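Local coordinates for kinesin-like protein Nod (Drosophila melanogaster, PDB 3DC4), which hydrolyses ATP and binds microtubules as a nonmotile kinesin, required for the distributive segregation of non-exchange chromosomes in meiosis, at residues Pro85-Leu90 and Gly133-Arg138; Glu92-Thr97 and Gln303-Phe308; Thr115-Ile120 and Asp194-Leu199; Ile150-Ser155 and Val224-Lys229. One frame throughout, in Å; residues are numbered along the deposited sequence.

Contact 1: residues Pro85-Leu90 and Gly133-Arg138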
loop_
_atom_site.group_PDB
_atom_site.type_symbol
_atom_site.label_atom_id
_atom_site.label_comp_id
_atom_site.label_asym_id
_atom_site.label_seq_id
_atom_site.Cartn_x
_atom_site.Cartn_y
_atom_site.Cartn_z
ATOM N N PRO A 85 12.478 4.666 2.939
ATOM C CA PRO A 85 12.400 6.066 3.375
ATOM C C PRO A 85 11.219 6.342 4.308
ATOM O O PRO A 85 11.292 7.213 5.171
ATOM C CB PRO A 85 12.282 6.834 2.060
ATOM C CG PRO A 85 13.099 5.983 1.124
ATOM C CD PRO A 85 12.605 4.587 1.474
ATOM N N LEU A 86 10.133 5.595 4.134
ATOM C CA LEU A 86 8.948 5.778 4.967
ATOM C C LEU A 86 9.145 5.259 6.386
ATOM O O LEU A 86 8.464 5.698 7.311
ATOM C CB LEU A 86 7.745 5.072 4.346
ATOM C CG LEU A 86 7.283 5.564 2.975
ATOM C CD1 LEU A 86 6.104 4.721 2.516
ATOM C CD2 LEU A 86 6.899 7.043 3.047
ATOM N N VAL A 87 10.076 4.329 6.563
ATOM C CA VAL A 87 10.304 3.765 7.884
ATOM C C VAL A 87 10.651 4.840 8.904
ATOM O O VAL A 87 10.111 4.845 10.007
ATOM C CB VAL A 87 11.401 2.686 7.849
ATOM C CG1 VAL A 87 11.680 2.171 9.259
ATOM C CG2 VAL A 87 10.948 1.534 6.969
ATOM N N ASP A 88 11.547 5.755 8.551
ATOM C CA ASP A 88 11.890 6.815 9.490
ATOM C C ASP A 88 10.679 7.681 9.809
ATOM O O ASP A 88 10.477 8.078 10.957
ATOM C CB ASP A 88 13.016 7.696 8.951
ATOM C CG ASP A 88 14.383 7.124 9.242
ATOM O OD1 ASP A 88 14.516 6.400 10.257
ATOM O OD2 ASP A 88 15.323 7.404 8.468
ATOM N N LYS A 89 9.866 7.962 8.795
ATOM C CA LYS A 89 8.685 8.785 8.993
ATOM C C LYS A 89 7.741 8.098 9.982
ATOM O O LYS A 89 7.223 8.732 10.902
ATOM C CB LYS A 89 7.977 9.031 7.653
ATOM C CG LYS A 89 8.883 9.590 6.543
ATOM C CD LYS A 89 9.588 10.885 6.950
ATOM C CE LYS A 89 10.463 11.423 5.822
ATOM N NZ LYS A 89 11.164 12.680 6.217
ATOM N N LEU A 90 7.527 6.802 9.788
ATOM C CA LEU A 90 6.666 6.033 10.672
ATOM C C LEU A 90 7.163 6.163 12.111
ATOM O O LEU A 90 6.387 6.447 13.019
ATOM C CB LEU A 90 6.683 4.561 10.266
ATOM C CG LEU A 90 5.828 3.621 11.126
ATOM C CD1 LEU A 90 4.348 3.886 10.901
ATOM C CD2 LEU A 90 6.170 2.176 10.771
ATOM N N GLY A 133 11.208 -5.717 9.444
ATOM C CA GLY A 133 12.587 -5.949 9.833
ATOM C C GLY A 133 13.304 -4.659 10.195
ATOM O O GLY A 133 13.944 -4.587 11.240
ATOM N N ASP A 134 13.194 -3.640 9.344
ATOM C CA ASP A 134 13.850 -2.360 9.609
ATOM C C ASP A 134 13.212 -1.600 10.770
ATOM O O ASP A 134 13.875 -0.811 11.444
ATOM C CB ASP A 134 13.855 -1.487 8.344
ATOM C CG ASP A 134 14.867 -1.966 7.307
ATOM O OD1 ASP A 134 16.045 -2.171 7.678
ATOM O OD2 ASP A 134 14.495 -2.132 6.123
ATOM N N ILE A 135 11.923 -1.831 10.997
ATOM C CA ILE A 135 11.218 -1.185 12.095
ATOM C C ILE A 135 11.772 -1.726 13.411
ATOM O O ILE A 135 12.110 -0.956 14.311
ATOM C CB ILE A 135 9.707 -1.462 12.015
ATOM C CG1 ILE A 135 9.108 -0.685 10.837
ATOM C CG2 ILE A 135 9.018 -1.063 13.322
ATOM C CD1 ILE A 135 7.675 -1.053 10.533
ATOM N N PHE A 136 11.882 -3.047 13.518
ATOM C CA PHE A 136 12.407 -3.660 14.734
ATOM C C PHE A 136 13.830 -3.180 14.993
ATOM O O PHE A 136 14.175 -2.791 16.110
ATOM C CB PHE A 136 12.420 -5.192 14.627
ATOM C CG PHE A 136 11.064 -5.844 14.773
ATOM C CD1 PHE A 136 10.106 -5.331 15.642
ATOM C CD2 PHE A 136 10.773 -7.016 14.082
ATOM C CE1 PHE A 136 8.881 -5.977 15.820
ATOM C CE2 PHE A 136 9.552 -7.670 14.255
ATOM C CZ PHE A 136 8.606 -7.151 15.124
ATOM N N GLU A 137 14.654 -3.212 13.952
ATOM C CA GLU A 137 16.046 -2.802 14.071
ATOM C C GLU A 137 16.208 -1.392 14.631
ATOM O O GLU A 137 16.992 -1.167 15.553
ATOM C CB GLU A 137 16.726 -2.905 12.706
ATOM C CG GLU A 137 18.182 -2.503 12.705
ATOM C CD GLU A 137 18.858 -2.846 11.397
ATOM O OE1 GLU A 137 18.903 -4.047 11.053
ATOM O OE2 GLU A 137 19.337 -1.917 10.712
ATOM N N ARG A 138 15.460 -0.446 14.078
ATOM C CA ARG A 138 15.545 0.935 14.535
ATOM C C ARG A 138 14.942 1.127 15.919
ATOM O O ARG A 138 15.378 1.990 16.679
ATOM C CB ARG A 138 14.864 1.858 13.529
ATOM C CG ARG A 138 15.513 1.815 12.163
ATOM C CD ARG A 138 14.812 2.738 11.198
ATOM N NE ARG A 138 15.428 2.710 9.878
ATOM C CZ ARG A 138 15.004 3.427 8.845
ATOM N NH1 ARG A 138 13.959 4.230 8.981
ATOM N NH2 ARG A 138 15.620 3.340 7.677
#
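V87, D88 and L90 meet I135 and R138 where two helices of the kinesin motor domain pack side by side on one face of its central sheet. The segments 85-90 and 133-138 cross at -48°, their axes coming within 10.1 Å, and the contact rests mainly on R138 and V87, with L90 and I135 beside them. R138 reaches furthest. Its chain is extended from CG to NE and spans the gap to the other helix, where NH1 forms a salt bridge with D88 OD1 at 2.6 Å. The carboxylate and guanidinium planes are 28° apart. With CG1 anti to its own backbone N (chi1 177°), V87 sets that methyl over one face of the guanidinium, 3.6 Å from R138 CZ. The same NH1 lies 2.9 Å from D88 N, two donors that make no bond, so the exact placing of the head should be read with some caution. Beside the salt bridge the packing is apolar. L90 CD2 touches I135 CD1 at 3.6 Å, the two chains meeting at about a right angle, and V87 CG1 lies 4.2 Å from I135 CG1. The carboxylate of D134 turns to another partner, bonding Y79 OH. Underneath, L90 rests on V228 and M237 and I135 on I226, while L86 packs on Y305 and T307, which seats the helix pair across neighbouring strands.

Contact 2: residues Glu92-Thr97 and Gln303-Phe308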
loop_
_atom_site.group_PDB
_atom_site.type_symbol
_atom_site.label_atom_id
_atom_site.label_comp_id
_atom_site.label_asym_id
_atom_site.label_seq_id
_atom_site.Cartn_x
_atom_site.Cartn_y
_atom_site.Cartn_z
ATOM N N GLU A 92 8.921 8.457 13.349
ATOM C CA GLU A 92 8.815 9.840 13.800
ATOM C C GLU A 92 7.375 10.168 14.169
ATOM O O GLU A 92 7.090 11.238 14.704
ATOM C CB GLU A 92 9.313 10.800 12.716
ATOM C CG GLU A 92 10.807 10.693 12.445
ATOM C CD GLU A 92 11.268 11.589 11.311
ATOM O OE1 GLU A 92 12.449 11.490 10.922
ATOM O OE2 GLU A 92 10.451 12.386 10.800
ATOM N N GLY A 93 6.464 9.242 13.880
ATOM C CA GLY A 93 5.068 9.454 14.219
ATOM C C GLY A 93 4.121 9.770 13.077
ATOM O O GLY A 93 2.934 9.991 13.310
ATOM N N PHE A 94 4.617 9.791 11.844
ATOM C CA PHE A 94 3.738 10.086 10.716
ATOM C C PHE A 94 3.041 8.824 10.205
ATOM O O PHE A 94 3.621 7.740 10.218
ATOM C CB PHE A 94 4.530 10.751 9.577
ATOM C CG PHE A 94 5.196 12.045 9.970
ATOM C CD1 PHE A 94 6.469 12.047 10.531
ATOM C CD2 PHE A 94 4.542 13.261 9.791
ATOM C CE1 PHE A 94 7.085 13.241 10.909
ATOM C CE2 PHE A 94 5.148 14.462 10.165
ATOM C CZ PHE A 94 6.422 14.451 10.726
ATOM N N GLN A 95 1.786 8.971 9.786
ATOM C CA GLN A 95 1.016 7.855 9.254
ATOM C C GLN A 95 1.533 7.618 7.837
ATOM O O GLN A 95 1.813 8.572 7.111
ATOM C CB GLN A 95 -0.477 8.194 9.224
ATOM C CG GLN A 95 -1.038 8.748 10.535
ATOM C CD GLN A 95 -0.717 7.892 11.736
ATOM O OE1 GLN A 95 -0.743 6.657 11.662
ATOM N NE2 GLN A 95 -0.418 8.543 12.861
ATOM N N CYS A 96 1.666 6.350 7.456
ATOM C CA CYS A 96 2.184 5.984 6.138
ATOM C C CYS A 96 1.331 4.918 5.464
ATOM O O CYS A 96 0.886 3.971 6.114
ATOM C CB CYS A 96 3.612 5.442 6.258
ATOM S SG CYS A 96 4.830 6.584 6.953
ATOM N N THR A 97 1.134 5.060 4.156
ATOM C CA THR A 97 0.350 4.096 3.396
ATOM C C THR A 97 1.050 3.759 2.078
ATOM O O THR A 97 1.451 4.649 1.337
ATOM C CB THR A 97 -1.054 4.645 3.090
ATOM O OG1 THR A 97 -1.732 4.923 4.326
ATOM C CG2 THR A 97 -1.864 3.641 2.285
ATOM N N GLN A 303 0.268 15.874 6.832
ATOM C CA GLN A 303 1.606 15.376 7.106
ATOM C C GLN A 303 1.541 13.865 7.308
ATOM O O GLN A 303 2.269 13.318 8.133
ATOM C CB GLN A 303 2.020 15.745 8.534
ATOM C CG GLN A 303 2.138 17.247 8.763
ATOM C CD GLN A 303 2.849 17.586 10.058
ATOM O OE1 GLN A 303 2.367 17.273 11.148
ATOM N NE2 GLN A 303 4.006 18.229 9.943
ATOM N N SER A 304 0.711 13.185 6.530
ATOM C CA SER A 304 0.790 11.744 6.330
ATOM C C SER A 304 1.430 11.473 4.971
ATOM O O SER A 304 1.526 12.375 4.136
ATOM C CB SER A 304 -0.595 11.110 6.407
ATOM O OG SER A 304 -1.091 11.192 7.733
ATOM N N TYR A 305 1.873 10.233 4.765
ATOM C CA TYR A 305 2.519 9.832 3.518
ATOM C C TYR A 305 1.713 8.809 2.741
ATOM O O TYR A 305 1.209 7.844 3.307
ATOM C CB TYR A 305 3.906 9.257 3.802
ATOM C CG TYR A 305 4.880 10.274 4.328
ATOM C CD1 TYR A 305 4.834 10.696 5.658
ATOM C CD2 TYR A 305 5.834 10.834 3.485
ATOM C CE1 TYR A 305 5.714 11.654 6.132
ATOM C CE2 TYR A 305 6.719 11.790 3.940
ATOM C CZ TYR A 305 6.655 12.198 5.260
ATOM O OH TYR A 305 7.532 13.161 5.697
ATOM N N LEU A 306 1.599 9.025 1.434
ATOM C CA LEU A 306 0.856 8.116 0.570
ATOM C C LEU A 306 1.702 7.739 -0.639
ATOM O O LEU A 306 2.162 8.606 -1.381
ATOM C CB LEU A 306 -0.452 8.776 0.118
ATOM C CG LEU A 306 -1.347 8.039 -0.882
ATOM C CD1 LEU A 306 -1.721 6.675 -0.340
ATOM C CD2 LEU A 306 -2.599 8.870 -1.160
ATOM N N THR A 307 1.912 6.439 -0.826
ATOM C CA THR A 307 2.698 5.953 -1.951
ATOM C C THR A 307 1.931 4.893 -2.740
ATOM O O THR A 307 1.484 3.882 -2.189
ATOM C CB THR A 307 4.041 5.361 -1.485
ATOM O OG1 THR A 307 4.841 6.399 -0.903
ATOM C CG2 THR A 307 4.796 4.751 -2.669
ATOM N N PHE A 308 1.776 5.153 -4.035
ATOM C CA PHE A 308 1.075 4.258 -4.956
ATOM C C PHE A 308 2.056 3.379 -5.701
ATOM O O PHE A 308 3.108 3.851 -6.130
ATOM C CB PHE A 308 0.318 5.058 -6.020
ATOM C CG PHE A 308 -0.909 5.746 -5.522
ATOM C CD1 PHE A 308 -2.129 5.074 -5.495
ATOM C CD2 PHE A 308 -0.862 7.078 -5.128
ATOM C CE1 PHE A 308 -3.290 5.727 -5.094
ATOM C CE2 PHE A 308 -2.016 7.743 -4.724
ATOM C CZ PHE A 308 -3.236 7.061 -4.707
HETATM O O HOH W 1 0.837 11.716 9.798
HETATM O O HOH W 2 -0.819 7.361 4.987
#
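F94 packs against Q303 and Y305 at the start of a parallel strand pair in the central sheet of the kinesin motor domain, where strand 96-101 runs beside strand 305-312. The chain reaches this point through a Schellman motif at G93, which closes helix 84-92. Traced outward, the F94 side chain begins with CB, 3.8 Å from Y305 CE1, and CG is almost as near to the same atom. Beyond it CD2 and CE2 lean on Q303 CB, and CE2 also lies 3.9 Å from Q303 CD, the amide standing nearly upright to the ring (81°). The tyrosine offers its edge to the phenylalanine face in an offset edge-to-face pair, with planes at 88° and the F94 and Y305 centroids 5.9 Å apart. Cutting F94 back to an alanine would probably leave the Y305 edge without its aromatic face and the aliphatic part of Q303 uncovered. The backbones take over from there. Y305 N donates to Q95 O, T97 N to Y305 O, and T307 N to T97 O at 2.8 Å, the last a bond nearly in line with the carbonyl. C96 SG sits obliquely by the Y305 ring, while T97 CG2 and L306 CD1 run side by side among the residues projecting from the other face. Two waters complete the seam. One accepts from Q95 N and donates to Q303 O; the other accepts from T97 OG1, which also bonds N238, and donates to Y305 O at 2.7 Å.

Contact 3: residues Thr115-Ile120 and Asp194-Leu199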
loop_
_atom_site.group_PDB
_atom_site.type_symbol
_atom_site.label_atom_id
_atom_site.label_comp_id
_atom_site.label_asym_id
_atom_site.label_seq_id
_atom_site.Cartn_x
_atom_site.Cartn_y
_atom_site.Cartn_z
ATOM N N THR A 115 2.198 -12.896 1.217
ATOM C CA THR A 115 2.326 -14.328 1.455
ATOM C C THR A 115 3.188 -14.572 2.692
ATOM O O THR A 115 4.179 -13.881 2.910
ATOM C CB THR A 115 2.976 -15.035 0.244
ATOM O OG1 THR A 115 2.152 -14.850 -0.913
ATOM C CG2 THR A 115 3.130 -16.534 0.511
ATOM N N PRO A 116 2.812 -15.556 3.526
ATOM C CA PRO A 116 3.579 -15.864 4.738
ATOM C C PRO A 116 5.067 -16.031 4.430
ATOM O O PRO A 116 5.455 -16.895 3.645
ATOM C CB PRO A 116 2.930 -17.152 5.235
ATOM C CG PRO A 116 1.495 -16.959 4.846
ATOM C CD PRO A 116 1.603 -16.397 3.438
ATOM N N PRO A 117 5.918 -15.199 5.051
ATOM C CA PRO A 117 7.373 -15.203 4.879
ATOM C C PRO A 117 8.020 -16.586 4.928
ATOM O O PRO A 117 8.897 -16.894 4.120
ATOM C CB PRO A 117 7.851 -14.305 6.016
ATOM C CG PRO A 117 6.743 -13.319 6.134
ATOM C CD PRO A 117 5.522 -14.199 6.059
ATOM N N GLY A 118 7.588 -17.408 5.880
ATOM C CA GLY A 118 8.141 -18.745 6.018
ATOM C C GLY A 118 8.183 -19.522 4.717
ATOM O O GLY A 118 9.174 -20.182 4.415
ATOM N N GLU A 119 7.109 -19.444 3.941
ATOM C CA GLU A 119 7.030 -20.152 2.669
ATOM C C GLU A 119 7.425 -19.273 1.483
ATOM O O GLU A 119 6.782 -19.311 0.434
ATOM C CB GLU A 119 5.611 -20.690 2.465
ATOM C CG GLU A 119 4.518 -19.660 2.704
ATOM C CD GLU A 119 3.124 -20.224 2.501
ATOM O OE1 GLU A 119 2.766 -20.529 1.343
ATOM O OE2 GLU A 119 2.387 -20.365 3.503
ATOM N N ILE A 120 8.487 -18.490 1.652
ATOM C CA ILE A 120 8.964 -17.596 0.598
ATOM C C ILE A 120 10.488 -17.519 0.594
ATOM O O ILE A 120 11.103 -17.337 1.640
ATOM C CB ILE A 120 8.416 -16.150 0.791
ATOM C CG1 ILE A 120 6.894 -16.138 0.662
ATOM C CG2 ILE A 120 9.036 -15.212 -0.231
ATOM C CD1 ILE A 120 6.394 -16.573 -0.699
ATOM N N ASP A 194 6.064 -13.883 14.158
ATOM C CA ASP A 194 4.751 -13.357 14.509
ATOM C C ASP A 194 4.033 -12.832 13.271
ATOM O O ASP A 194 2.823 -13.007 13.124
ATOM C CB ASP A 194 4.885 -12.246 15.554
ATOM C CG ASP A 194 5.387 -12.763 16.889
ATOM O OD1 ASP A 194 4.909 -13.831 17.319
ATOM O OD2 ASP A 194 6.244 -12.105 17.510
ATOM N N LEU A 195 4.782 -12.194 12.379
ATOM C CA LEU A 195 4.198 -11.670 11.150
ATOM C C LEU A 195 3.667 -12.852 10.358
ATOM O O LEU A 195 2.576 -12.806 9.803
ATOM C CB LEU A 195 5.255 -10.931 10.328
ATOM C CG LEU A 195 4.846 -10.474 8.921
ATOM C CD1 LEU A 195 3.654 -9.514 9.003
ATOM C CD2 LEU A 195 6.039 -9.779 8.267
ATOM N N HIS A 196 4.450 -13.919 10.316
ATOM C CA HIS A 196 4.041 -15.111 9.596
ATOM C C HIS A 196 2.719 -15.635 10.158
ATOM O O HIS A 196 1.833 -16.037 9.405
ATOM C CB HIS A 196 5.130 -16.178 9.694
ATOM C CG HIS A 196 4.826 -17.418 8.919
ATOM N ND1 HIS A 196 3.821 -18.292 9.280
ATOM C CD2 HIS A 196 5.373 -17.924 7.788
ATOM C CE1 HIS A 196 3.765 -19.280 8.406
ATOM N NE2 HIS A 196 4.695 -19.081 7.490
ATOM N N HIS A 197 2.579 -15.611 11.482
ATOM C CA HIS A 197 1.353 -16.082 12.119
ATOM C C HIS A 197 0.132 -15.267 11.701
ATOM O O HIS A 197 -0.877 -15.835 11.278
ATOM C CB HIS A 197 1.498 -16.039 13.643
ATOM C CG HIS A 197 0.226 -16.328 14.384
ATOM N ND1 HIS A 197 -0.418 -17.542 14.308
ATOM C CD2 HIS A 197 -0.519 -15.556 15.211
ATOM C CE1 HIS A 197 -1.507 -17.509 15.058
ATOM N NE2 HIS A 197 -1.591 -16.316 15.616
ATOM N N ILE A 198 0.219 -13.941 11.817
ATOM C CA ILE A 198 -0.915 -13.093 11.460
ATOM C C ILE A 198 -1.279 -13.204 9.984
ATOM O O ILE A 198 -2.458 -13.151 9.626
ATOM C CB ILE A 198 -0.675 -11.588 11.827
ATOM C CG1 ILE A 198 0.294 -10.926 10.846
ATOM C CG2 ILE A 198 -0.157 -11.478 13.249
ATOM C CD1 ILE A 198 -0.403 -10.099 9.766
ATOM N N LEU A 199 -0.279 -13.367 9.122
ATOM C CA LEU A 199 -0.550 -13.489 7.693
ATOM C C LEU A 199 -1.214 -14.822 7.379
ATOM O O LEU A 199 -2.127 -14.895 6.557
ATOM C CB LEU A 199 0.739 -13.353 6.881
ATOM C CG LEU A 199 1.338 -11.949 6.823
ATOM C CD1 LEU A 199 2.610 -11.967 5.990
ATOM C CD2 LEU A 199 0.309 -10.994 6.214
#
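The backbone of P116 draws up to that of H196, CA to CA 4.9 Å, as the loop 115-120 makes a short 3-10 turn at P117-G118 against helix segment 194-199, with no hydrogen bond between the two. The H196 ring fills the angle of the turn. A chi1 of -177° swings the imidazole out from the helix and under P116, whose CB stands over its face in a CH-pi contact, 3.7 Å from the H196 ring centroid and 24° off the normal. The ring edge faces G118, whose N lies in the ring plane only 3.0 Å from H196 CD2; a CB on the glycine would run into that same carbon. P117 continues the apolar contact along the helix, its CD 3.7 Å from L199 CD1 and its CG 4.2 Å from L195 CD2, crossing each leucine at about a right angle. Trading H196 for an alanine is likely to strip P116 of its aromatic support and open a gap beside the turn. P117 and L195 also share P129 of helix 127-141. This is loop-to-helix packing built on a proline-histidine CH-pi contact, in the stretch of chain that follows the P-loop helix 108-112 of the nucleotide-binding motor domain.

Contact 4: residues Ile150-Ser155 and Val224-Lys229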
loop_
_atom_site.group_PDB
_atom_site.type_symbol
_atom_site.label_atom_id
_atom_site.label_comp_id
_atom_site.label_asym_id
_atom_site.label_seq_id
_atom_site.Cartn_x
_atom_site.Cartn_y
_atom_site.Cartn_z
ATOM N N ILE A 150 8.327 1.535 22.900
ATOM C CA ILE A 150 7.540 1.355 21.688
ATOM C C ILE A 150 7.098 -0.092 21.567
ATOM O O ILE A 150 7.848 -1.004 21.896
ATOM C CB ILE A 150 8.368 1.709 20.431
ATOM C CG1 ILE A 150 8.919 3.131 20.540
ATOM C CG2 ILE A 150 7.507 1.550 19.191
ATOM C CD1 ILE A 150 7.857 4.201 20.664
ATOM N N GLN A 151 5.869 -0.299 21.114
ATOM C CA GLN A 151 5.363 -1.648 20.911
ATOM C C GLN A 151 4.825 -1.729 19.496
ATOM O O GLN A 151 4.241 -0.769 18.997
ATOM C CB GLN A 151 4.266 -1.982 21.918
ATOM C CG GLN A 151 4.771 -2.021 23.353
ATOM C CD GLN A 151 3.750 -2.597 24.301
ATOM O OE1 GLN A 151 2.695 -2.004 24.535
ATOM N NE2 GLN A 151 4.048 -3.768 24.843
ATOM N N VAL A 152 5.016 -2.880 18.863
ATOM C CA VAL A 152 4.584 -3.086 17.488
ATOM C C VAL A 152 3.452 -4.102 17.377
ATOM O O VAL A 152 3.437 -5.114 18.079
ATOM C CB VAL A 152 5.769 -3.567 16.623
ATOM C CG1 VAL A 152 5.394 -3.535 15.147
ATOM C CG2 VAL A 152 6.981 -2.704 16.896
ATOM N N TYR A 153 2.501 -3.819 16.493
ATOM C CA TYR A 153 1.360 -4.700 16.287
ATOM C C TYR A 153 1.017 -4.772 14.809
ATOM O O TYR A 153 1.545 -4.010 13.998
ATOM C CB TYR A 153 0.130 -4.184 17.043
ATOM C CG TYR A 153 0.343 -3.945 18.521
ATOM C CD1 TYR A 153 0.974 -2.786 18.980
ATOM C CD2 TYR A 153 -0.082 -4.884 19.458
ATOM C CE1 TYR A 153 1.179 -2.568 20.342
ATOM C CE2 TYR A 153 0.119 -4.680 20.818
ATOM C CZ TYR A 153 0.749 -3.523 21.255
ATOM O OH TYR A 153 0.963 -3.336 22.603
ATOM N N ALA A 154 0.126 -5.692 14.469
ATOM C CA ALA A 154 -0.317 -5.848 13.094
ATOM C C ALA A 154 -1.816 -6.111 13.091
ATOM O O ALA A 154 -2.331 -6.808 13.963
ATOM C CB ALA A 154 0.415 -7.011 12.428
ATOM N N SER A 155 -2.513 -5.512 12.129
ATOM C CA SER A 155 -3.938 -5.729 11.949
ATOM C C SER A 155 -4.080 -6.195 10.505
ATOM O O SER A 155 -3.240 -5.872 9.663
ATOM C CB SER A 155 -4.751 -4.449 12.209
ATOM O OG SER A 155 -4.367 -3.358 11.393
ATOM N N VAL A 224 -2.948 -4.784 5.459
ATOM C CA VAL A 224 -2.194 -5.240 6.616
ATOM C C VAL A 224 -1.487 -4.000 7.133
ATOM O O VAL A 224 -0.753 -3.330 6.403
ATOM C CB VAL A 224 -1.162 -6.323 6.246
ATOM C CG1 VAL A 224 -0.344 -6.695 7.467
ATOM C CG2 VAL A 224 -1.874 -7.550 5.712
ATOM N N THR A 225 -1.732 -3.682 8.392
ATOM C CA THR A 225 -1.140 -2.504 8.987
ATOM C C THR A 225 -0.196 -2.814 10.126
ATOM O O THR A 225 -0.534 -3.558 11.051
ATOM C CB THR A 225 -2.231 -1.553 9.507
ATOM O OG1 THR A 225 -3.006 -1.084 8.402
ATOM C CG2 THR A 225 -1.617 -0.365 10.236
ATOM N N ILE A 226 1.000 -2.245 10.027
ATOM C CA ILE A 226 2.002 -2.383 11.064
ATOM C C ILE A 226 1.793 -1.151 11.935
ATOM O O ILE A 226 1.932 -0.019 11.465
ATOM C CB ILE A 226 3.423 -2.373 10.476
ATOM C CG1 ILE A 226 3.654 -3.658 9.679
ATOM C CG2 ILE A 226 4.455 -2.228 11.589
ATOM C CD1 ILE A 226 5.047 -3.761 9.053
ATOM N N HIS A 227 1.426 -1.383 13.192
ATOM C CA HIS A 227 1.175 -0.307 14.143
ATOM C C HIS A 227 2.357 -0.112 15.079
ATOM O O HIS A 227 2.889 -1.073 15.639
ATOM C CB HIS A 227 -0.058 -0.622 14.996
ATOM C CG HIS A 227 -1.322 -0.806 14.213
ATOM N ND1 HIS A 227 -2.272 0.186 14.092
ATOM C CD2 HIS A 227 -1.801 -1.872 13.528
ATOM C CE1 HIS A 227 -3.283 -0.261 13.367
ATOM N NE2 HIS A 227 -3.023 -1.507 13.012
ATOM N N VAL A 228 2.759 1.142 15.234
ATOM C CA VAL A 228 3.851 1.530 16.115
ATOM C C VAL A 228 3.166 2.350 17.202
ATOM O O VAL A 228 2.681 3.456 16.947
ATOM C CB VAL A 228 4.881 2.394 15.354
ATOM C CG1 VAL A 228 5.941 2.923 16.305
ATOM C CG2 VAL A 228 5.540 1.553 14.261
ATOM N N LYS A 229 3.112 1.790 18.409
ATOM C CA LYS A 229 2.441 2.436 19.532
ATOM C C LYS A 229 3.312 2.762 20.736
ATOM O O LYS A 229 4.140 1.957 21.157
ATOM C CB LYS A 229 1.276 1.558 20.007
ATOM C CG LYS A 229 0.115 1.422 19.032
ATOM C CD LYS A 229 -1.054 0.701 19.700
ATOM C CE LYS A 229 -2.323 0.767 18.859
ATOM N NZ LYS A 229 -3.443 0.063 19.539
HETATM O O HOH W 3 3.058 0.543 23.758
HETATM O O HOH W 4 -5.168 -3.085 8.816
#
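Q151, Y153 and S155 pair with K229, H227 and T225 in an antiparallel strand contact, largely buried, within the central sheet. Each pair exchanges two backbone hydrogen bonds, with V152-V228 and A154-I226 the non-hydrogen-bonded pairs between them. Y153 N meets a lone pair of H227 O in the carbonyl plane, whereas H227 N comes to Y153 O from above the plane, 38° out of it. In the kinesin motor fold, strand 220-229 pairs antiparallel onward with strand 234-241, which pairs parallel with strand 96-101, so this contact belongs to the sheet's antiparallel part. On the face carrying H227, S155 OG sits between its backbone N and carbonyl carbon (chi1 57°), hydrogen-bonded to H227 NE2 at 2.8 Å. H234 NE2 bonds H227 ND1, so both ring nitrogens are held, and T225 CG2 lies over one face. A water 2.7 Å from S155 OG donates to T225 OG1, itself hydrogen-bonded to N238 OD1. K229 crosses the Y153 side chain at about a right angle, its CD 4.0 Å from Y153 CE1. On the other face V152 CG1 meets I226 CG2 at 3.9 Å and helix 127-141 packs through L128, I135 and F136; at the strand's beginning I150 CG2 touches V228 CG1 at 3.6 Å.

Overall arrangement
The four contacts illustrate how one sheet organises a motor domain. Contacts 2 and 4 both belong to the central sheet, 14 Å apart between centres, and contact 1 lies 12 Å from each: F136 CE1 packs on V152 CG2 at 3.9 Å and L86 O lies 3.8 Å from C96 SG. Helix 84-92 leads into strand 96-101, and K89 O is probably hydrogen-bonded to F94 N where contacts 1 and 2 touch. Contact 3 reaches contact 4 through I198 and L199 on V224, its nearest atoms staying about 14 Å from contact 2. It is also closest to the nucleotide, the T115 side chain being about 7 Å from ADP and 8 Å from magnesium.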